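Local coordinates for putative P450-like enzyme (PDB 5Z9J), which binds heme and, as a member of the cytochrome P450 family, probably acts as a heme-dependent monooxygenase, at residues A[51-56]-A[291-296]; A[59-64]-A[303-308]; A[105-110]-A[357-362]; A[153-158]-A[183-188]. All coordinates share one frame; numbering follows the deposited sequence.

Interaction 1: residues A[51-56]-A[291-296]; sequences PKVFSS and TNSEVE
N292 grips the backbone of 51-56 twice at the edge of the mixed β-sheet of the P450 fold, where the short strand 54-55 runs antiparallel to strand 287-291. Its backbone N bonds to V53 O (3.0 Å). The side-chain amide bends back to the preceding carbonyl, ND2 donating to K52 O at 3.1 Å from well above the carbonyl plane, and its other tip, OD1, rests against S55 CB. One asparagine thus reads two successive carbonyls, a compact illustration of how a residue at a strand end can extend the hold of the sheet beyond its regular bonds.

Beside this polar clasp, F54 and T291 form an antiparallel non-hydrogen-bonded pair, their side chains on one face of the sheet and pointing the same way. T291 CG2 leans obliquely on the ring at F54 CE1 (3.7 Å), while V295, arriving from the opposite direction, sets CG2 against F54 CZ (3.7 Å).

Farther out, S55 OG bonds to D79 OD2 and D57 N, and T291 OG1 to P303 O and Q306 N, which helps to hold both. With CG1 opposite the backbone N (chi1 168°), V53 carries that methyl over one face of the F54 ring and onto V295. There V53 CG1 and V295 CG1 are pressed to 3.3 Å, tighter than usual van der Waals contact.

Interaction 2: residues A[59-64]-A[303-308]; sequences MRLDPI and PKDQLL
R60 reaches across to D305 with a side chain that first runs straight and then turns. From CB through CG to CD it is extended, CG lying opposite the backbone N; at chi3 (72°) the chain bends and swings the guanidinium toward the turn at 303-306. One face of that group is roofed by L61 CD2, 3.7 Å above its plane and offset toward the rim. At the tip, both terminal nitrogens close on a single oxygen: NH1 lies 2.8 Å and NH2 2.9 Å from D305 OD1, which sits almost in the guanidinium plane. The carboxylate is turned well away from that plane, by 63°, so OD1 meets NH1 from above its own plane and NH2 on the anti side. The result is an end-on salt bridge in which one acceptor takes two donors, rather than a bidentate pairing with both carboxylate oxygens. An alanine here would remove both donors and the flat surface under L61 CD2, and would probably leave the D305 carboxylate without its cationic mate and freer to turn.

L61 supplies the apolar half of the contact. Its CD1 lies along the backbone of the facing segment, 3.3 Å from Q306 C, and reaches L307 CB at 4.1 Å, while CD2 rests near D305 CB.

D305 adopts a left-handed helical conformation, as suits a turn, while Q306 OE1 takes a bond from W36 NE1. The arrangement clips the 3-10 turn that follows strand 54-55 to the loop leading into strand 307-310, within the β-rich region of the P450 fold.

Interaction 3: residues A[105-110]-A[357-362]; sequences RVHGII and SKAAVE
A359 presents its methyl to three side chains of the facing helix, with H107 and I110 taking the closest places. The imidazole of H107 lies flat against it: A359 CB sits over one ring face, 4.0 Å from the centroid and 29° off the normal, a CH-π contact displaced toward CE1 and NE2. I110 approaches the same methyl differently, end first. Its CG1 branch continues in an extended line (chi2 167°), which carries CD1 to 3.7 Å from A359 CB, where it also touches A360 N and, more loosely, A360 CB. V106 adds a lighter touch through CG1, 4.1 Å from A359 CB.

Small residues at 359 and 360 let the helix segments pass with axes 9.9 Å apart at their closest, inclined by 40° with their chain directions roughly parallel. I363 also touches H107 and I110, while M137 and L133 of helix 132-142 cover V106 and I110 in turn. Helix 350-367 begins just after C347, the axial iron ligand, so this largely apolar seam joins helix 96-116 to the post-cysteine helix, the latter usually lettered L in the helical core of P450s.

Interaction 4: residues A[153-158]-A[183-188]; sequences RQWMDK and LELLWE
W155 and L185 bring the two backbones nearest, their CA atoms 7.7 Å apart, where segments of helices 147-163 and 172-202 run almost antiparallel. Their directions differ by 160°, and the axes come no closer than 11.5 Å, a wide spacing bridged by long side chains. The helical bonding within 153-158 is weak and irregular, K158 N lying 3.5 Å from Q154 O.

The indole of W155 receives two unlike partners. L185, whose CG stands opposite its backbone N, lays CD1 over the face of the five-membered ring as a CH-π contact, 3.7 Å from W155 CD1. At the rim, W155 NE1 donates to E188 OE2 (2.6 Å, 162°). The oxygen lies in the indole plane, yet the donor stands well above the carboxylate plane, for the two flat groups are turned 74° apart. Y192 meets the indole edge-to-face, and L151 touches E188.

K158 sets CB against L185 CD2 and extends NZ to within 4.4 Å of E188 OE1, beyond salt-bridge range. A phenylalanine in place of W155 lacks the N-H, and would probably leave E188 OE2 without this donor. In this antiparallel pair, usually lettered F and G in P450s, the chemistry implies a glutamate steadied by one short indole bond, its negative charge perhaps further eased by the nearby lysine.

In the fold
Interactions 1 and 2 are neighbours on one sheet, centres 11 Å apart, joined through T291, whose O probably bonds to D305 N (2.7 Å), while R60 NH2 packs beside N292 OD1. The side chain of the heme-binding R289 lies about 4 Å from that of F54 and 6 Å from that of L307; these two side chains stand about 10 and 11 Å from the heme. Interaction 3 lies on the opposite side of the chain's centre, its centre 40 Å from that of interaction 1, with the V106 side chain about 11 Å from the heme. Interaction 4, away from the known binding sites, has its nearest atoms about 8 Å from interaction 2 and 13 Å from interaction 3.

Interaction 1: residues A[51-56]-A[291-296]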
loop_
_atom_site.group_PDB
_atom_site.type_symbol
_atom_site.label_atom_id
_atom_site.label_comp_id
_atom_site.label_asym_id
_atom_site.label_seq_id
_atom_site.Cartn_x
_atom_site.Cartn_y
_atom_site.Cartn_z
ATOM N N PRO A 51 -0.556 -9.903 -17.409
ATOM C CA PRO A 51 0.162 -10.712 -16.405
ATOM C C PRO A 51 0.807 -11.987 -16.965
ATOM O O PRO A 51 1.756 -12.474 -16.358
ATOM C CB PRO A 51 -0.929 -11.050 -15.375
ATOM C CG PRO A 51 -2.167 -11.063 -16.153
ATOM C CD PRO A 51 -2.014 -9.969 -17.215
ATOM N N LYS A 52 0.299 -12.513 -18.073
ATOM C CA LYS A 52 0.871 -13.699 -18.702
ATOM C C LYS A 52 2.311 -13.394 -19.131
ATOM O O LYS A 52 3.192 -14.239 -19.038
ATOM C CB LYS A 52 0.033 -14.148 -19.910
ATOM C CG LYS A 52 -1.395 -14.607 -19.559
ATOM C CD LYS A 52 -2.481 -13.751 -20.223
ATOM C CE LYS A 52 -2.087 -13.305 -21.626
ATOM N NZ LYS A 52 -3.113 -12.424 -22.297
ATOM N N VAL A 53 2.541 -12.190 -19.638
ATOM C CA VAL A 53 3.883 -11.776 -20.023
ATOM C C VAL A 53 4.668 -11.130 -18.860
ATOM O O VAL A 53 5.874 -11.346 -18.728
ATOM C CB VAL A 53 3.849 -10.828 -21.243
ATOM C CG1 VAL A 53 5.202 -10.176 -21.433
ATOM C CG2 VAL A 53 3.463 -11.625 -22.510
ATOM N N PHE A 54 4.007 -10.307 -18.042
ATOM C CA PHE A 54 4.695 -9.626 -16.937
ATOM C C PHE A 54 4.310 -10.183 -15.571
ATOM O O PHE A 54 3.368 -9.718 -14.949
ATOM C CB PHE A 54 4.429 -8.129 -17.005
ATOM C CG PHE A 54 4.991 -7.486 -18.267
ATOM C CD1 PHE A 54 6.346 -7.143 -18.361
ATOM C CD2 PHE A 54 4.174 -7.271 -19.362
ATOM C CE1 PHE A 54 6.857 -6.537 -19.553
ATOM C CE2 PHE A 54 4.679 -6.690 -20.557
ATOM C CZ PHE A 54 6.019 -6.327 -20.641
ATOM N N SER A 55 5.086 -11.152 -15.112
ATOM C CA SER A 55 4.774 -11.883 -13.900
ATOM C C SER A 55 4.899 -11.045 -12.633
ATOM O O SER A 55 5.759 -10.189 -12.503
ATOM C CB SER A 55 5.697 -13.104 -13.820
ATOM O OG SER A 55 5.505 -13.816 -12.621
ATOM N N SER A 56 4.055 -11.351 -11.661
ATOM C CA SER A 56 4.153 -10.741 -10.350
ATOM C C SER A 56 4.983 -11.617 -9.409
ATOM O O SER A 56 5.237 -11.252 -8.257
ATOM C CB SER A 56 2.756 -10.521 -9.788
ATOM O OG SER A 56 2.130 -9.450 -10.485
ATOM N N THR A 291 9.714 -10.346 -16.340
ATOM C CA THR A 291 9.367 -10.732 -17.716
ATOM C C THR A 291 9.532 -12.238 -17.936
ATOM O O THR A 291 10.595 -12.794 -17.663
ATOM C CB THR A 291 10.195 -9.941 -18.808
ATOM O OG1 THR A 291 11.603 -10.143 -18.652
ATOM C CG2 THR A 291 9.926 -8.457 -18.720
ATOM N N ASN A 292 8.467 -12.875 -18.434
ATOM C CA ASN A 292 8.461 -14.299 -18.747
ATOM C C ASN A 292 9.029 -14.602 -20.130
ATOM O O ASN A 292 9.476 -15.723 -20.394
ATOM C CB ASN A 292 7.022 -14.849 -18.656
ATOM C CG ASN A 292 6.539 -15.017 -17.201
ATOM O OD1 ASN A 292 7.333 -14.966 -16.271
ATOM N ND2 ASN A 292 5.261 -15.271 -17.022
ATOM N N SER A 293 9.034 -13.590 -21.000
ATOM C CA SER A 293 9.527 -13.728 -22.378
ATOM C C SER A 293 10.017 -12.370 -22.849
ATOM O O SER A 293 9.799 -11.364 -22.164
ATOM C CB SER A 293 8.449 -14.232 -23.321
ATOM O OG SER A 293 7.351 -13.334 -23.315
ATOM N N GLU A 294 10.724 -12.341 -23.976
ATOM C CA GLU A 294 11.238 -11.097 -24.529
ATOM C C GLU A 294 10.087 -10.205 -24.980
ATOM O O GLU A 294 9.139 -10.676 -25.605
ATOM C CB GLU A 294 12.192 -11.378 -25.692
ATOM C CG GLU A 294 12.854 -10.153 -26.299
ATOM C CD GLU A 294 13.898 -10.501 -27.373
ATOM O OE1 GLU A 294 13.522 -10.923 -28.490
ATOM O OE2 GLU A 294 15.105 -10.358 -27.085
ATOM N N VAL A 295 10.164 -8.918 -24.639
ATOM C CA VAL A 295 9.092 -7.967 -24.930
ATOM C C VAL A 295 9.593 -6.636 -25.435
ATOM O O VAL A 295 10.731 -6.246 -25.168
ATOM C CB VAL A 295 8.239 -7.678 -23.683
ATOM C CG1 VAL A 295 7.751 -8.955 -23.106
ATOM C CG2 VAL A 295 9.046 -6.914 -22.620
ATOM N N GLU A 296 8.710 -5.925 -26.131
ATOM C CA GLU A 296 8.980 -4.567 -26.552
ATOM C C GLU A 296 8.108 -3.602 -25.717
ATOM O O GLU A 296 6.884 -3.720 -25.683
ATOM C CB GLU A 296 8.710 -4.420 -28.051
ATOM C CG GLU A 296 8.581 -2.995 -28.507
ATOM C CD GLU A 296 8.542 -2.869 -30.019
ATOM O OE1 GLU A 296 8.339 -3.892 -30.721
ATOM O OE2 GLU A 296 8.778 -1.745 -30.508
#

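Interaction 2: residues A[59-64]-A[303-308]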
loop_
_atom_site.group_PDB
_atom_site.type_symbol
_atom_site.label_atom_id
_atom_site.label_comp_id
_atom_site.label_asym_id
_atom_site.label_seq_id
_atom_site.Cartn_x
_atom_site.Cartn_y
_atom_site.Cartn_z
ATOM N N MET A 59 10.309 -13.160 -7.296
ATOM C CA MET A 59 11.283 -14.036 -6.625
ATOM C C MET A 59 11.794 -15.139 -7.549
ATOM O O MET A 59 12.831 -15.765 -7.295
ATOM C CB MET A 59 10.668 -14.661 -5.355
ATOM C CG MET A 59 11.692 -15.369 -4.463
ATOM S SD MET A 59 11.076 -16.053 -2.884
ATOM C CE MET A 59 9.956 -17.350 -3.435
ATOM N N ARG A 60 11.025 -15.439 -8.592
ATOM C CA ARG A 60 11.480 -16.403 -9.597
ATOM C C ARG A 60 12.892 -16.022 -10.119
ATOM O O ARG A 60 13.689 -16.893 -10.452
ATOM C CB ARG A 60 10.484 -16.492 -10.763
ATOM C CG ARG A 60 10.920 -17.469 -11.866
ATOM C CD ARG A 60 9.919 -17.612 -13.025
ATOM N NE ARG A 60 9.875 -16.411 -13.884
ATOM C CZ ARG A 60 10.652 -16.215 -14.953
ATOM N NH1 ARG A 60 11.566 -17.107 -15.275
ATOM N NH2 ARG A 60 10.542 -15.108 -15.690
ATOM N N LEU A 61 13.218 -14.732 -10.144
ATOM C CA LEU A 61 14.478 -14.292 -10.760
ATOM C C LEU A 61 15.638 -14.234 -9.776
ATOM O O LEU A 61 16.774 -13.993 -10.165
ATOM C CB LEU A 61 14.318 -12.901 -11.373
ATOM C CG LEU A 61 13.159 -12.619 -12.324
ATOM C CD1 LEU A 61 13.305 -11.212 -12.924
ATOM C CD2 LEU A 61 13.088 -13.663 -13.412
ATOM N N ASP A 62 15.361 -14.479 -8.500
ATOM C CA ASP A 62 16.398 -14.365 -7.486
ATOM C C ASP A 62 17.264 -15.603 -7.529
ATOM O O ASP A 62 16.745 -16.712 -7.681
ATOM C CB ASP A 62 15.785 -14.198 -6.089
ATOM C CG ASP A 62 15.100 -12.852 -5.890
ATOM O OD1 ASP A 62 15.384 -11.917 -6.661
ATOM O OD2 ASP A 62 14.271 -12.733 -4.940
ATOM N N PRO A 63 18.585 -15.437 -7.373
ATOM C CA PRO A 63 19.467 -16.599 -7.361
ATOM C C PRO A 63 19.197 -17.432 -6.105
ATOM O O PRO A 63 19.482 -18.634 -6.127
ATOM C CB PRO A 63 20.876 -15.990 -7.341
ATOM C CG PRO A 63 20.703 -14.659 -6.777
ATOM C CD PRO A 63 19.325 -14.185 -7.169
ATOM N N ILE A 64 18.697 -16.799 -5.037
ATOM C CA ILE A 64 18.336 -17.525 -3.799
ATOM C C ILE A 64 16.881 -17.208 -3.479
ATOM O O ILE A 64 16.472 -16.064 -3.503
ATOM C CB ILE A 64 19.228 -17.145 -2.602
ATOM C CG1 ILE A 64 20.688 -17.483 -2.888
ATOM C CG2 ILE A 64 18.764 -17.838 -1.334
ATOM C CD1 ILE A 64 21.642 -16.997 -1.809
ATOM N N PRO A 303 14.629 -8.238 -22.470
ATOM C CA PRO A 303 14.790 -9.688 -22.558
ATOM C C PRO A 303 13.891 -10.430 -21.569
ATOM O O PRO A 303 13.284 -9.834 -20.692
ATOM C CB PRO A 303 16.279 -9.913 -22.222
ATOM C CG PRO A 303 16.950 -8.574 -22.507
ATOM C CD PRO A 303 15.895 -7.545 -22.167
ATOM N N LYS A 304 13.793 -11.732 -21.802
ATOM C CA LYS A 304 13.251 -12.729 -20.902
ATOM C C LYS A 304 13.872 -12.591 -19.510
ATOM O O LYS A 304 14.971 -12.081 -19.373
ATOM C CB LYS A 304 13.538 -14.133 -21.477
ATOM C CG LYS A 304 12.738 -15.285 -20.866
ATOM C CD LYS A 304 13.194 -16.667 -21.393
ATOM C CE LYS A 304 14.684 -16.940 -21.167
ATOM N NZ LYS A 304 15.105 -18.323 -21.559
ATOM N N ASP A 305 13.130 -12.982 -18.484
ATOM C CA ASP A 305 13.653 -13.094 -17.119
ATOM C C ASP A 305 14.314 -11.840 -16.550
ATOM O O ASP A 305 15.348 -11.932 -15.894
ATOM C CB ASP A 305 14.662 -14.241 -17.053
ATOM C CG ASP A 305 14.077 -15.553 -17.521
ATOM O OD1 ASP A 305 12.858 -15.738 -17.364
ATOM O OD2 ASP A 305 14.837 -16.419 -18.019
ATOM N N GLN A 306 13.715 -10.674 -16.790
ATOM C CA GLN A 306 14.241 -9.424 -16.258
ATOM C C GLN A 306 13.303 -8.850 -15.216
ATOM O O GLN A 306 12.091 -9.091 -15.258
ATOM C CB GLN A 306 14.457 -8.392 -17.373
ATOM C CG GLN A 306 15.548 -8.716 -18.413
ATOM C CD GLN A 306 16.917 -8.883 -17.809
ATOM O OE1 GLN A 306 17.466 -7.937 -17.235
ATOM N NE2 GLN A 306 17.514 -10.068 -17.995
ATOM N N LEU A 307 13.873 -8.147 -14.241
ATOM C CA LEU A 307 13.086 -7.441 -13.252
ATOM C C LEU A 307 12.696 -6.068 -13.819
ATOM O O LEU A 307 13.567 -5.289 -14.206
ATOM C CB LEU A 307 13.878 -7.272 -11.956
ATOM C CG LEU A 307 13.222 -6.531 -10.794
ATOM C CD1 LEU A 307 11.949 -7.259 -10.324
ATOM C CD2 LEU A 307 14.194 -6.409 -9.616
ATOM N N LEU A 308 11.398 -5.797 -13.854
ATOM C CA LEU A 308 10.867 -4.533 -14.335
ATOM C C LEU A 308 10.072 -3.816 -13.251
ATOM O O LEU A 308 9.102 -4.370 -12.673
ATOM C CB LEU A 308 10.023 -4.758 -15.597
ATOM C CG LEU A 308 9.386 -3.538 -16.272
ATOM C CD1 LEU A 308 10.467 -2.746 -16.906
ATOM C CD2 LEU A 308 8.409 -3.988 -17.365
#

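Interaction 3: residues A[105-110]-A[357-362]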
loop_
_atom_site.group_PDB
_atom_site.type_symbol
_atom_site.label_atom_id
_atom_site.label_comp_id
_atom_site.label_asym_id
_atom_site.label_seq_id
_atom_site.Cartn_x
_atom_site.Cartn_y
_atom_site.Cartn_z
ATOM N N ARG A 105 -17.635 0.720 12.576
ATOM C CA ARG A 105 -16.659 0.900 13.657
ATOM C C ARG A 105 -15.657 2.031 13.462
ATOM O O ARG A 105 -15.080 2.531 14.449
ATOM C CB ARG A 105 -15.853 -0.399 13.854
ATOM C CG ARG A 105 -16.652 -1.605 14.309
ATOM C CD ARG A 105 -15.773 -2.852 14.268
ATOM N NE ARG A 105 -15.566 -3.504 15.553
ATOM C CZ ARG A 105 -14.902 -4.653 15.695
ATOM N NH1 ARG A 105 -14.383 -5.261 14.629
ATOM N NH2 ARG A 105 -14.753 -5.207 16.894
ATOM N N VAL A 106 -15.462 2.428 12.197
ATOM C CA VAL A 106 -14.378 3.324 11.857
ATOM C C VAL A 106 -14.532 4.686 12.539
ATOM O O VAL A 106 -13.557 5.279 12.952
ATOM C CB VAL A 106 -14.238 3.477 10.316
ATOM C CG1 VAL A 106 -15.447 4.158 9.706
ATOM C CG2 VAL A 106 -12.944 4.203 9.948
ATOM N N HIS A 107 -15.748 5.172 12.676
ATOM C CA HIS A 107 -15.942 6.508 13.215
ATOM C C HIS A 107 -15.660 6.475 14.710
ATOM O O HIS A 107 -15.145 7.451 15.289
ATOM C CB HIS A 107 -17.345 7.030 12.886
ATOM C CG HIS A 107 -17.502 7.377 11.438
ATOM N ND1 HIS A 107 -17.339 8.658 10.946
ATOM C CD2 HIS A 107 -17.747 6.596 10.361
ATOM C CE1 HIS A 107 -17.512 8.655 9.639
ATOM N NE2 HIS A 107 -17.761 7.414 9.255
ATOM N N GLY A 108 -16.012 5.346 15.325
ATOM C CA GLY A 108 -15.735 5.131 16.736
ATOM C C GLY A 108 -14.240 5.138 16.973
ATOM O O GLY A 108 -13.761 5.804 17.883
ATOM N N ILE A 109 -13.491 4.448 16.111
ATOM C CA ILE A 109 -12.038 4.346 16.273
ATOM C C ILE A 109 -11.344 5.679 16.105
ATOM O O ILE A 109 -10.427 6.023 16.876
ATOM C CB ILE A 109 -11.416 3.372 15.247
ATOM C CG1 ILE A 109 -12.006 1.980 15.434
ATOM C CG2 ILE A 109 -9.911 3.334 15.389
ATOM C CD1 ILE A 109 -11.916 1.507 16.902
ATOM N N ILE A 110 -11.812 6.419 15.099
ATOM C CA ILE A 110 -11.273 7.729 14.796
ATOM C C ILE A 110 -11.470 8.729 15.926
ATOM O O ILE A 110 -10.527 9.408 16.333
ATOM C CB ILE A 110 -11.921 8.284 13.528
ATOM C CG1 ILE A 110 -11.399 7.539 12.320
ATOM C CG2 ILE A 110 -11.623 9.778 13.383
ATOM C CD1 ILE A 110 -12.220 7.796 11.063
ATOM N N SER A 357 -10.126 6.445 4.783
ATOM C CA SER A 357 -9.501 7.710 4.483
ATOM C C SER A 357 -10.544 8.828 4.437
ATOM O O SER A 357 -10.349 9.878 5.007
ATOM C CB SER A 357 -8.779 7.625 3.138
ATOM O OG SER A 357 -7.710 6.738 3.298
ATOM N N LYS A 358 -11.662 8.577 3.759
ATOM C CA LYS A 358 -12.760 9.543 3.694
ATOM C C LYS A 358 -13.270 9.905 5.100
ATOM O O LYS A 358 -13.451 11.087 5.426
ATOM C CB LYS A 358 -13.902 8.996 2.858
ATOM C CG LYS A 358 -15.137 9.911 2.821
ATOM C CD LYS A 358 -16.259 9.315 1.940
ATOM C CE LYS A 358 -17.553 10.084 2.100
ATOM N NZ LYS A 358 -18.639 9.417 1.320
ATOM N N ALA A 359 -13.509 8.882 5.934
ATOM C CA ALA A 359 -13.986 9.128 7.269
ATOM C C ALA A 359 -12.960 9.946 8.046
ATOM O O ALA A 359 -13.300 10.860 8.780
ATOM C CB ALA A 359 -14.251 7.752 8.023
ATOM N N ALA A 360 -11.691 9.623 7.842
ATOM C CA ALA A 360 -10.609 10.253 8.584
ATOM C C ALA A 360 -10.460 11.709 8.200
ATOM O O ALA A 360 -10.358 12.571 9.052
ATOM C CB ALA A 360 -9.324 9.519 8.338
ATOM N N VAL A 361 -10.420 11.973 6.898
ATOM C CA VAL A 361 -10.283 13.347 6.474
ATOM C C VAL A 361 -11.454 14.215 6.910
ATOM O O VAL A 361 -11.260 15.331 7.395
ATOM C CB VAL A 361 -10.156 13.429 4.966
ATOM C CG1 VAL A 361 -10.255 14.903 4.496
ATOM C CG2 VAL A 361 -8.821 12.804 4.538
ATOM N N GLU A 362 -12.669 13.691 6.724
ATOM C CA GLU A 362 -13.876 14.390 7.094
ATOM C C GLU A 362 -13.852 14.733 8.568
ATOM O O GLU A 362 -14.177 15.849 8.954
ATOM C CB GLU A 362 -15.111 13.551 6.768
ATOM C CG GLU A 362 -15.441 13.557 5.293
ATOM C CD GLU A 362 -16.615 12.663 4.985
ATOM O OE1 GLU A 362 -16.998 11.785 5.831
ATOM O OE2 GLU A 362 -17.178 12.824 3.885
#

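Interaction 4: residues A[153-158]-A[183-188]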
loop_
_atom_site.group_PDB
_atom_site.type_symbol
_atom_site.label_atom_id
_atom_site.label_comp_id
_atom_site.label_asym_id
_atom_site.label_seq_id
_atom_site.Cartn_x
_atom_site.Cartn_y
_atom_site.Cartn_z
ATOM N N ARG A 153 2.753 -4.040 14.929
ATOM C CA ARG A 153 3.551 -2.851 14.644
ATOM C C ARG A 153 5.041 -3.193 14.712
ATOM O O ARG A 153 5.848 -2.648 13.936
ATOM C CB ARG A 153 3.207 -1.717 15.618
ATOM C CG ARG A 153 3.977 -0.437 15.386
ATOM C CD ARG A 153 3.148 0.528 14.550
ATOM N NE ARG A 153 3.850 1.746 14.144
ATOM C CZ ARG A 153 4.733 1.830 13.154
ATOM N NH1 ARG A 153 5.052 0.766 12.430
ATOM N NH2 ARG A 153 5.294 2.996 12.881
ATOM N N GLN A 154 5.373 -4.166 15.565
ATOM C CA GLN A 154 6.718 -4.720 15.648
ATOM C C GLN A 154 7.125 -5.376 14.338
ATOM O O GLN A 154 8.182 -5.076 13.781
ATOM C CB GLN A 154 6.787 -5.757 16.778
ATOM C CG GLN A 154 8.174 -6.317 17.032
ATOM C CD GLN A 154 8.234 -7.263 18.224
ATOM O OE1 GLN A 154 7.278 -7.383 19.000
ATOM N NE2 GLN A 154 9.370 -7.936 18.378
ATOM N N TRP A 155 6.256 -6.250 13.841
ATOM C CA TRP A 155 6.499 -6.952 12.594
ATOM C C TRP A 155 6.593 -5.986 11.419
ATOM O O TRP A 155 7.358 -6.216 10.486
ATOM C CB TRP A 155 5.383 -7.963 12.312
ATOM C CG TRP A 155 5.309 -9.142 13.243
ATOM C CD1 TRP A 155 6.216 -9.511 14.187
ATOM C CD2 TRP A 155 4.261 -10.117 13.285
ATOM N NE1 TRP A 155 5.791 -10.659 14.830
ATOM C CE2 TRP A 155 4.593 -11.046 14.289
ATOM C CE3 TRP A 155 3.068 -10.286 12.570
ATOM C CZ2 TRP A 155 3.779 -12.133 14.592
ATOM C CZ3 TRP A 155 2.259 -11.367 12.875
ATOM C CH2 TRP A 155 2.618 -12.273 13.879
ATOM N N MET A 156 5.895 -4.860 11.515
ATOM C CA MET A 156 5.784 -3.949 10.395
ATOM C C MET A 156 6.984 -3.025 10.287
ATOM O O MET A 156 7.220 -2.447 9.229
ATOM C CB MET A 156 4.494 -3.122 10.541
ATOM C CG MET A 156 4.225 -2.030 9.481
ATOM S SD MET A 156 3.714 -2.750 7.890
ATOM C CE MET A 156 2.378 -3.799 8.456
ATOM N N ASP A 157 7.821 -2.987 11.317
ATOM C CA ASP A 157 9.056 -2.222 11.211
ATOM C C ASP A 157 10.192 -3.086 10.713
ATOM O O ASP A 157 11.108 -2.583 10.062
ATOM C CB ASP A 157 9.426 -1.613 12.550
ATOM C CG ASP A 157 8.483 -0.552 12.952
ATOM O OD1 ASP A 157 7.460 -0.382 12.259
ATOM O OD2 ASP A 157 8.758 0.098 13.958
ATOM N N LYS A 158 10.106 -4.383 10.993
ATOM C CA LYS A 158 11.029 -5.354 10.438
ATOM C C LYS A 158 10.840 -5.467 8.926
ATOM O O LYS A 158 11.800 -5.612 8.167
ATOM C CB LYS A 158 10.850 -6.712 11.110
ATOM C CG LYS A 158 11.363 -6.753 12.549
ATOM C CD LYS A 158 11.137 -8.121 13.175
ATOM C CE LYS A 158 11.686 -8.200 14.588
ATOM N NZ LYS A 158 11.508 -9.573 15.200
ATOM N N LEU A 183 12.713 -15.262 6.670
ATOM C CA LEU A 183 12.244 -16.597 7.014
ATOM C C LEU A 183 11.909 -16.747 8.498
ATOM O O LEU A 183 10.888 -17.357 8.856
ATOM C CB LEU A 183 13.286 -17.648 6.613
ATOM C CG LEU A 183 13.002 -19.092 7.057
ATOM C CD1 LEU A 183 11.748 -19.649 6.426
ATOM C CD2 LEU A 183 14.180 -19.987 6.710
ATOM N N GLU A 184 12.761 -16.186 9.354
ATOM C CA GLU A 184 12.526 -16.254 10.788
ATOM C C GLU A 184 11.218 -15.519 11.115
ATOM O O GLU A 184 10.459 -15.947 11.977
ATOM C CB GLU A 184 13.714 -15.658 11.553
ATOM C CG GLU A 184 15.065 -16.373 11.301
ATOM C CD GLU A 184 15.162 -17.749 11.936
ATOM O OE1 GLU A 184 14.367 -18.050 12.854
ATOM O OE2 GLU A 184 16.049 -18.535 11.533
ATOM N N LEU A 185 10.922 -14.454 10.372
ATOM C CA LEU A 185 9.729 -13.678 10.651
ATOM C C LEU A 185 8.496 -14.409 10.123
ATOM O O LEU A 185 7.455 -14.444 10.794
ATOM C CB LEU A 185 9.829 -12.278 10.006
ATOM C CG LEU A 185 8.630 -11.358 10.189
ATOM C CD1 LEU A 185 8.336 -11.138 11.655
ATOM C CD2 LEU A 185 8.838 -10.018 9.494
ATOM N N LEU A 186 8.649 -15.131 9.021
ATOM C CA LEU A 186 7.521 -15.888 8.495
ATOM C C LEU A 186 7.155 -17.018 9.416
ATOM O O LEU A 186 5.985 -17.353 9.558
ATOM C CB LEU A 186 7.834 -16.479 7.129
ATOM C CG LEU A 186 7.991 -15.441 6.051
ATOM C CD1 LEU A 186 8.349 -16.093 4.724
ATOM C CD2 LEU A 186 6.716 -14.623 5.958
ATOM N N TRP A 187 8.154 -17.578 10.082
ATOM C CA TRP A 187 7.896 -18.660 11.017
ATOM C C TRP A 187 7.226 -18.168 12.278
ATOM O O TRP A 187 6.352 -18.835 12.818
ATOM C CB TRP A 187 9.181 -19.383 11.372
ATOM C CG TRP A 187 9.582 -20.436 10.390
ATOM C CD1 TRP A 187 8.758 -21.137 9.568
ATOM C CD2 TRP A 187 10.904 -20.954 10.175
ATOM N NE1 TRP A 187 9.483 -22.049 8.832
ATOM C CE2 TRP A 187 10.802 -21.959 9.187
ATOM C CE3 TRP A 187 12.163 -20.660 10.715
ATOM C CZ2 TRP A 187 11.911 -22.668 8.721
ATOM C CZ3 TRP A 187 13.266 -21.366 10.252
ATOM C CH2 TRP A 187 13.131 -22.360 9.266
ATOM N N GLU A 188 7.570 -16.963 12.706
ATOM C CA GLU A 188 6.928 -16.419 13.888
ATOM C C GLU A 188 5.474 -16.071 13.625
ATOM O O GLU A 188 4.598 -16.384 14.428
ATOM C CB GLU A 188 7.677 -15.182 14.387
ATOM C CG GLU A 188 6.948 -14.451 15.501
ATOM C CD GLU A 188 7.647 -13.188 15.955
ATOM O OE1 GLU A 188 8.870 -13.050 15.739
ATOM O OE2 GLU A 188 6.954 -12.317 16.507
#